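PDB 2PFY: putative exported protein from Bordetella pertussis Tohama I, which probably serves as the extracytoplasmic solute receptor of a tripartite ATP-independent periplasmic (TRAP) transporter, binding pyroglutamic acid. Local coordinates for residues G117-P122 against I206-V211; T7-D12 against I62-V67; D74-I79 against A104-K109. All coordinates share one frame; numbering follows the deposited sequence.

Contact 1: residues G117-P122 against I206-V211. With PCA (pyroglutamic acid), chain E.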
# COMPACT_ATOMS: atom_id res chain seq x y z
N GLY A 117 -10.51 2.84 -1.01
CA GLY A 117 -9.12 2.53 -1.36
C GLY A 117 -8.41 3.71 -2.00
O GLY A 117 -9.05 4.65 -2.50
N SER A 118 -7.08 3.70 -1.96
CA SER A 118 -6.29 4.64 -2.75
C SER A 118 -4.96 3.98 -3.00
O SER A 118 -4.52 3.16 -2.18
CB SER A 118 -6.08 5.98 -2.03
OG SER A 118 -7.29 6.71 -2.00
N PRO A 119 -4.34 4.28 -4.15
CA PRO A 119 -3.09 3.62 -4.48
C PRO A 119 -1.86 4.40 -3.98
O PRO A 119 -1.87 5.63 -3.90
CB PRO A 119 -3.12 3.60 -6.03
CG PRO A 119 -3.78 4.94 -6.37
CD PRO A 119 -4.83 5.13 -5.27
N TRP A 120 -0.83 3.67 -3.62
CA TRP A 120 0.54 4.19 -3.59
C TRP A 120 0.99 4.41 -5.05
O TRP A 120 0.36 3.91 -5.99
CB TRP A 120 1.45 3.14 -2.94
CG TRP A 120 1.30 3.06 -1.47
CD1 TRP A 120 0.48 2.21 -0.75
CD2 TRP A 120 2.00 3.86 -0.52
NE1 TRP A 120 0.65 2.43 0.59
CE2 TRP A 120 1.58 3.43 0.76
CE3 TRP A 120 2.95 4.89 -0.64
CZ2 TRP A 120 2.09 4.00 1.93
CZ3 TRP A 120 3.45 5.47 0.54
CH2 TRP A 120 3.02 5.02 1.80
N PRO A 121 2.08 5.17 -5.25
CA PRO A 121 2.69 5.21 -6.57
C PRO A 121 3.41 3.88 -6.87
O PRO A 121 3.54 3.02 -5.98
CB PRO A 121 3.68 6.41 -6.49
CG PRO A 121 3.26 7.19 -5.20
CD PRO A 121 2.77 6.07 -4.30
N PRO A 122 3.84 3.68 -8.13
CA PRO A 122 4.54 2.46 -8.51
C PRO A 122 5.83 2.23 -7.72
O PRO A 122 6.47 3.21 -7.28
CB PRO A 122 4.87 2.70 -9.99
CG PRO A 122 3.80 3.67 -10.46
CD PRO A 122 3.64 4.60 -9.27
N ILE A 206 1.80 -1.71 -8.17
CA ILE A 206 1.23 -0.57 -7.50
C ILE A 206 0.27 -1.03 -6.36
O ILE A 206 -0.89 -1.40 -6.62
CB ILE A 206 0.75 0.62 -8.47
CG1 ILE A 206 -0.71 0.96 -8.33
CG2 ILE A 206 1.29 0.63 -9.93
CD1 ILE A 206 -0.92 1.76 -7.19
N PRO A 207 0.79 -1.02 -5.11
CA PRO A 207 0.03 -1.62 -4.01
C PRO A 207 -1.02 -0.62 -3.53
O PRO A 207 -0.80 0.60 -3.59
CB PRO A 207 1.10 -1.93 -2.96
CG PRO A 207 2.17 -0.78 -3.18
CD PRO A 207 2.09 -0.46 -4.66
N GLN A 208 -2.17 -1.13 -3.15
CA GLN A 208 -3.27 -0.30 -2.67
C GLN A 208 -3.23 -0.16 -1.17
O GLN A 208 -2.71 -1.01 -0.46
CB GLN A 208 -4.61 -0.91 -3.04
CG GLN A 208 -4.81 -1.17 -4.52
CD GLN A 208 -4.71 0.07 -5.38
OE1 GLN A 208 -5.17 1.14 -5.02
NE2 GLN A 208 -4.15 -0.08 -6.56
N SER A 209 -3.81 0.93 -0.70
CA SER A 209 -4.05 1.13 0.71
C SER A 209 -5.57 1.22 0.88
O SER A 209 -6.26 1.71 -0.01
CB SER A 209 -3.31 2.40 1.09
OG SER A 209 -4.08 3.22 1.91
N PHE A 210 -6.13 0.74 1.98
CA PHE A 210 -7.57 0.98 2.19
C PHE A 210 -7.95 1.42 3.59
O PHE A 210 -7.16 1.31 4.53
CB PHE A 210 -8.52 -0.15 1.63
CG PHE A 210 -8.36 -1.53 2.27
CD1 PHE A 210 -9.01 -2.62 1.68
CD2 PHE A 210 -7.53 -1.76 3.39
CE1 PHE A 210 -8.88 -3.95 2.20
CE2 PHE A 210 -7.40 -3.06 3.92
CZ PHE A 210 -8.07 -4.17 3.31
N VAL A 211 -9.18 1.93 3.69
CA VAL A 211 -9.73 2.42 4.93
C VAL A 211 -10.89 1.48 5.26
O VAL A 211 -11.80 1.29 4.45
CB VAL A 211 -10.17 3.88 4.83
CG1 VAL A 211 -11.05 4.31 6.07
CG2 VAL A 211 -8.92 4.78 4.73
N PCA E . 5.22 2.65 0.72
CA PCA E . 4.80 1.63 1.71
CB PCA E . 4.12 0.48 0.99
CG PCA E . 4.20 0.80 -0.47
CD PCA E . 4.86 2.14 -0.55
OE PCA E . 5.02 2.76 -1.60
C PCA E . 6.00 1.11 2.48
O PCA E . 5.91 0.44 3.51
OXT PCA E . 7.11 1.38 2.06
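Ser118 and Ser209 form a hydrogen-bonded pair where the end of strand 112-119 meets the start of strand 208-214, antiparallel, with the short segments 117-119 and 208-211 at 155° to each other. Ser118 N donates to Ser209 O at 2.9 Å, and Ser209 N returns a bond to Ser118 O at 2.8 Å. Beyond the end of strand 112-119 the pairing goes one step further, because Trp120 N still reaches Pro207 O at 3.1 Å. This is the tight part of the contact. On the face that carries Pro119 and Gln208, the glutamine chain folds at its second torsion and brings OE1 to 3.3 Å from Pro119 CA, an approach to carbon, since the proline N has no hydrogen to give. Trp120 holds CG beside its backbone N (chi1 -75°, chi2 94°), and Pro207 O lies in the plane of the indole at its edge. One indole face receives the pyroglutamic acid, whose CD lies 3.3 Å above the ring plane and offset toward the rim. Pro207 meets the same ligand with its CG, 3.7 Å from PCA CG. Packing is slacker where both chains leave the sheet. There Pro122 and Ile206 run side by side, pointing the same way, with Pro122 CG 4.0 Å from Ile206 CG2. Even this end is buried rather than open to solvent, with Phe89 and Ser92 of helix 89-108 against it. Strands 112-119 and 208-214 adjoin in a five-stranded sheet of order 2-1-3-5-4, the topology of type II periplasmic binding proteins, and the loop residues just beyond these strand ends, Trp120 and Pro207, line the ligand pocket.

Contact 2: residues T7-D12 against I62-V67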
# COMPACT_ATOMS: atom_id res chain seq x y z
N THR A 7 -6.82 5.04 12.95
CA THR A 7 -5.37 4.88 12.80
C THR A 7 -5.04 5.08 11.32
O THR A 7 -5.77 4.61 10.44
CB THR A 7 -4.86 3.51 13.33
OG1 THR A 7 -3.43 3.41 13.14
CG2 THR A 7 -5.54 2.33 12.58
N ALA A 8 -3.94 5.77 11.05
CA ALA A 8 -3.36 5.86 9.70
C ALA A 8 -1.90 5.46 9.79
O ALA A 8 -1.19 5.77 10.78
CB ALA A 8 -3.49 7.28 9.15
N GLU A 9 -1.46 4.77 8.76
CA GLU A 9 -0.15 4.11 8.73
C GLU A 9 1.07 5.07 8.64
O GLU A 9 2.09 4.90 9.31
CB GLU A 9 -0.16 3.23 7.49
CG GLU A 9 0.39 1.91 7.66
CD GLU A 9 0.38 1.16 6.36
OE1 GLU A 9 -0.09 0.02 6.35
OE2 GLU A 9 0.88 1.71 5.37
N GLN A 10 0.93 6.08 7.80
CA GLN A 10 2.06 6.89 7.37
C GLN A 10 2.06 8.26 8.05
O GLN A 10 1.01 8.71 8.58
CB GLN A 10 1.98 7.02 5.85
CG GLN A 10 1.96 5.65 5.11
CD GLN A 10 3.24 4.86 5.38
OE1 GLN A 10 4.32 5.44 5.53
NE2 GLN A 10 3.11 3.53 5.48
N PRO A 11 3.21 8.95 8.06
CA PRO A 11 3.29 10.27 8.67
C PRO A 11 2.46 11.32 7.93
O PRO A 11 1.99 11.07 6.83
CB PRO A 11 4.80 10.61 8.56
CG PRO A 11 5.27 9.83 7.43
CD PRO A 11 4.53 8.52 7.54
N ASP A 12 2.24 12.47 8.57
CA ASP A 12 1.47 13.57 8.02
C ASP A 12 2.08 14.11 6.70
O ASP A 12 1.36 14.67 5.87
CB ASP A 12 1.32 14.65 9.11
CG ASP A 12 0.34 14.24 10.21
OD1 ASP A 12 -0.46 13.32 10.00
OD2 ASP A 12 0.37 14.83 11.30
N ILE A 62 -12.03 2.64 12.99
CA ILE A 62 -11.73 2.74 11.59
C ILE A 62 -10.21 2.89 11.43
O ILE A 62 -9.51 3.43 12.34
CB ILE A 62 -12.54 3.94 10.97
CG1 ILE A 62 -12.50 3.93 9.43
CG2 ILE A 62 -12.10 5.31 11.63
CD1 ILE A 62 -13.47 4.96 8.76
N GLY A 63 -9.67 2.41 10.33
CA GLY A 63 -8.23 2.54 10.16
C GLY A 63 -7.80 2.41 8.72
O GLY A 63 -8.49 1.80 7.91
N GLU A 64 -6.65 3.01 8.43
CA GLU A 64 -6.02 2.90 7.15
C GLU A 64 -4.85 1.91 7.21
O GLU A 64 -4.07 1.89 8.19
CB GLU A 64 -5.59 4.30 6.65
CG GLU A 64 -4.94 4.29 5.26
CD GLU A 64 -3.45 3.95 5.34
OE1 GLU A 64 -2.78 4.44 6.30
OE2 GLU A 64 -2.97 3.18 4.47
N VAL A 65 -4.74 1.06 6.18
CA VAL A 65 -3.65 0.06 6.12
C VAL A 65 -3.42 -0.38 4.67
O VAL A 65 -4.33 -0.33 3.81
CB VAL A 65 -3.91 -1.18 7.09
CG1 VAL A 65 -5.12 -2.00 6.64
CG2 VAL A 65 -2.67 -2.08 7.28
N LEU A 66 -2.18 -0.80 4.41
CA LEU A 66 -1.79 -1.42 3.16
C LEU A 66 -2.66 -2.66 2.98
O LEU A 66 -2.71 -3.53 3.87
CB LEU A 66 -0.31 -1.84 3.27
CG LEU A 66 0.34 -2.44 2.01
CD1 LEU A 66 0.56 -1.32 0.96
CD2 LEU A 66 1.65 -3.16 2.35
N VAL A 67 -3.34 -2.75 1.83
CA VAL A 67 -4.25 -3.87 1.53
C VAL A 67 -3.51 -5.21 1.65
O VAL A 67 -3.97 -6.15 2.36
CB VAL A 67 -4.89 -3.72 0.09
CG1 VAL A 67 -5.66 -5.00 -0.32
CG2 VAL A 67 -5.78 -2.48 0.02
O HOH W 1 -2.72 2.53 10.44
O HOH W 2 -0.64 1.81 3.16
O HOH W 3 -1.20 6.41 5.88
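Thr7 pairs with Gly63 in a short parallel bridge, their CA atoms 4.5 Å apart, and the touching parts of the two chains run about 30° apart. Thr7 N donates to Ile62 O, and Thr7 O accepts from Glu64 N at 2.7 Å. Past the bridge, two glutamates take over the work of the backbone. Glu64 keeps CG opposite its own N (chi1 -179°) and bends at chi2, which swings OE1 back to Glu9 N at 2.8 Å. In exchange, the extended outer chain of Glu9 carries OE1 to Leu66 N at 3.0 Å, whose N-H comes down on it from above the carboxylate plane. Gln10 NE2 binds Glu9 OE2 on the anti side, with the acceptor almost exactly in the amide plane but the donor tilted 28° out of the carboxylate plane. The two OE2 atoms, Glu9 and Glu64, lie 4.2 Å apart and share a bridging water that donates to both. Glu64 OE2 also bonds Ser209 OG, and Glu9 OE1 has a salt bridge to Arg48. If both are ionised, two like charges this close would probably be costly; the N-H donors, the water and Arg48 probably offset them. Arg48 also bonds pyroglutamic acid, so Glu9 probably acts as a second-shell residue that helps to position Arg48.

Contact 3: residues D74-I79 against A104-K109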
# COMPACT_ATOMS: atom_id res chain seq x y z
N ASP A 74 -5.24 -14.04 3.52
CA ASP A 74 -6.15 -14.25 2.40
C ASP A 74 -5.51 -13.70 1.13
O ASP A 74 -5.34 -12.49 1.02
CB ASP A 74 -7.52 -13.60 2.68
CG ASP A 74 -8.52 -13.81 1.56
OD1 ASP A 74 -8.11 -14.11 0.42
OD2 ASP A 74 -9.75 -13.68 1.81
N PRO A 75 -5.20 -14.58 0.16
CA PRO A 75 -4.40 -14.24 -1.02
C PRO A 75 -4.97 -13.16 -1.91
O PRO A 75 -4.22 -12.48 -2.60
CB PRO A 75 -4.34 -15.57 -1.81
CG PRO A 75 -4.67 -16.63 -0.83
CD PRO A 75 -5.62 -16.01 0.14
N LEU A 76 -6.29 -13.00 -1.94
CA LEU A 76 -6.90 -11.98 -2.78
C LEU A 76 -6.40 -10.57 -2.39
O LEU A 76 -6.52 -9.64 -3.19
CB LEU A 76 -8.43 -12.03 -2.69
CG LEU A 76 -9.12 -13.37 -3.03
CD1 LEU A 76 -10.67 -13.30 -2.86
CD2 LEU A 76 -8.75 -13.83 -4.44
N PHE A 77 -5.89 -10.44 -1.16
CA PHE A 77 -5.48 -9.11 -0.63
C PHE A 77 -4.06 -8.70 -1.10
O PHE A 77 -3.60 -7.57 -0.84
CB PHE A 77 -5.60 -9.07 0.90
CG PHE A 77 -7.05 -8.98 1.40
CD1 PHE A 77 -7.60 -7.77 1.74
CD2 PHE A 77 -7.85 -10.13 1.52
CE1 PHE A 77 -8.93 -7.66 2.19
CE2 PHE A 77 -9.19 -10.04 1.96
CZ PHE A 77 -9.72 -8.80 2.31
N GLU A 78 -3.36 -9.60 -1.79
CA GLU A 78 -2.02 -9.26 -2.31
C GLU A 78 -1.85 -9.38 -3.83
O GLU A 78 -0.71 -9.37 -4.34
CB GLU A 78 -0.92 -10.05 -1.57
CG GLU A 78 -0.98 -11.55 -1.87
CD GLU A 78 0.02 -12.37 -1.09
OE1 GLU A 78 0.42 -11.98 0.04
OE2 GLU A 78 0.40 -13.43 -1.62
N ILE A 79 -2.95 -9.47 -4.56
CA ILE A 79 -2.84 -9.47 -6.02
C ILE A 79 -2.22 -8.17 -6.56
O ILE A 79 -1.63 -8.16 -7.63
CB ILE A 79 -4.20 -9.84 -6.76
CG1 ILE A 79 -4.00 -10.17 -8.24
CG2 ILE A 79 -5.24 -8.72 -6.66
CD1 ILE A 79 -3.08 -11.35 -8.53
N ALA A 104 -14.34 -6.65 -0.30
CA ALA A 104 -15.41 -6.10 0.50
C ALA A 104 -16.24 -7.24 1.08
O ALA A 104 -16.70 -7.20 2.24
CB ALA A 104 -16.27 -5.13 -0.37
N GLN A 105 -16.40 -8.29 0.27
CA GLN A 105 -17.11 -9.47 0.71
C GLN A 105 -16.31 -10.26 1.73
O GLN A 105 -16.85 -10.62 2.77
CB GLN A 105 -17.56 -10.32 -0.48
CG GLN A 105 -18.78 -9.68 -1.19
CD GLN A 105 -19.79 -9.00 -0.21
OE1 GLN A 105 -20.35 -9.64 0.70
NE2 GLN A 105 -20.02 -7.69 -0.42
N ARG A 106 -15.02 -10.45 1.47
CA ARG A 106 -14.15 -11.16 2.43
C ARG A 106 -14.06 -10.40 3.76
O ARG A 106 -14.00 -11.03 4.83
CB ARG A 106 -12.74 -11.44 1.88
CG ARG A 106 -12.68 -12.41 0.66
CD ARG A 106 -12.87 -13.90 1.04
NE ARG A 106 -12.95 -14.77 -0.15
CZ ARG A 106 -11.95 -15.50 -0.65
NH1 ARG A 106 -10.74 -15.50 -0.09
NH2 ARG A 106 -12.14 -16.22 -1.73
N LEU A 107 -14.04 -9.07 3.70
CA LEU A 107 -14.00 -8.28 4.93
C LEU A 107 -15.32 -8.30 5.70
O LEU A 107 -15.33 -8.36 6.93
CB LEU A 107 -13.59 -6.83 4.62
CG LEU A 107 -12.13 -6.60 4.20
CD1 LEU A 107 -12.04 -5.18 3.71
CD2 LEU A 107 -11.11 -6.87 5.32
N ASP A 108 -16.43 -8.23 4.98
CA ASP A 108 -17.75 -8.25 5.62
C ASP A 108 -17.92 -9.52 6.49
O ASP A 108 -18.43 -9.45 7.61
CB ASP A 108 -18.85 -8.12 4.55
CG ASP A 108 -20.25 -8.24 5.13
OD1 ASP A 108 -20.73 -7.27 5.72
OD2 ASP A 108 -20.87 -9.30 4.97
N LYS A 109 -17.46 -10.66 5.98
CA LYS A 109 -17.51 -11.93 6.72
C LYS A 109 -16.68 -11.86 8.00
O LYS A 109 -16.87 -12.65 8.92
CB LYS A 109 -17.03 -13.09 5.84
CG LYS A 109 -18.05 -13.54 4.79
CD LYS A 109 -17.35 -14.18 3.57
CE LYS A 109 -18.09 -13.86 2.24
NZ LYS A 109 -17.17 -13.68 1.03
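Asp74, just before the 3-10 segment that begins at Pro75, and Arg106 in the C-terminal part of helix 89-108 have the nearest CA atoms of the two segments, yet these remain 8.6 Å apart, so side chains alone span the gap. Arg106 does most of the reaching. Its chain bends at chi2 (-77°) and lays its aliphatic part past the aspartate, and NH1 then donates to Asp74 OD2 at 2.8 Å in a salt bridge. The acceptor lies close to the guanidinium plane, at its edge, and is used on its syn side, with NH1 tilted out of the carboxylate plane; the carboxylate and guanidinium planes are 26° apart. Leu76 packs against one face of the same guanidinium, with CD1 3.3 Å above the plane and over its centre. A methyl on the face and a carboxylate at the edge together limit how the group can turn, and NH2 has a further salt bridge to Asp291. Away from the charges, Phe77 comes edge-on to the helix: CE2 is 3.8 Å from Arg106 CB, and CZ is equally far from Leu107 CG. Phe210 and Ile212 of strand 208-214 also touch Leu107, so this apolar side leads to the sheet. Asp74 has a second task within its own segment, where OD1 accepts from Leu76 N at 3.2 Å while the carbonyl O of Asp74 accepts from Phe77 N. The arrangement is an Asx turn opening a 3-10 segment, docked on the C-terminal part of a helix that packs on the central sheet of an alpha/beta lobe, with the side chain of Phe77 about 14 Å from the bound pyroglutamic acid.

How the contacts relate
From the N terminus, strand 2-7 runs into the loop of contact 2, which closes the first excursion of the chain at strand 62-66. Contact 3 then closes a shorter loop, from the 3-10 turn to the C-terminal part of helix 89-108. Strand 112-119 follows directly, and contact 1 closes the longest loop, bringing the chain back at strand 208-214. The three are in series; none nests in or crosses another. In space they converge, since strand 208-214 lies between 62-66 and 112-119 in one sheet. Phe210 touches both Val67 of contact 2 and Phe77 of contact 3, so the sheet and its covering helix are tied together.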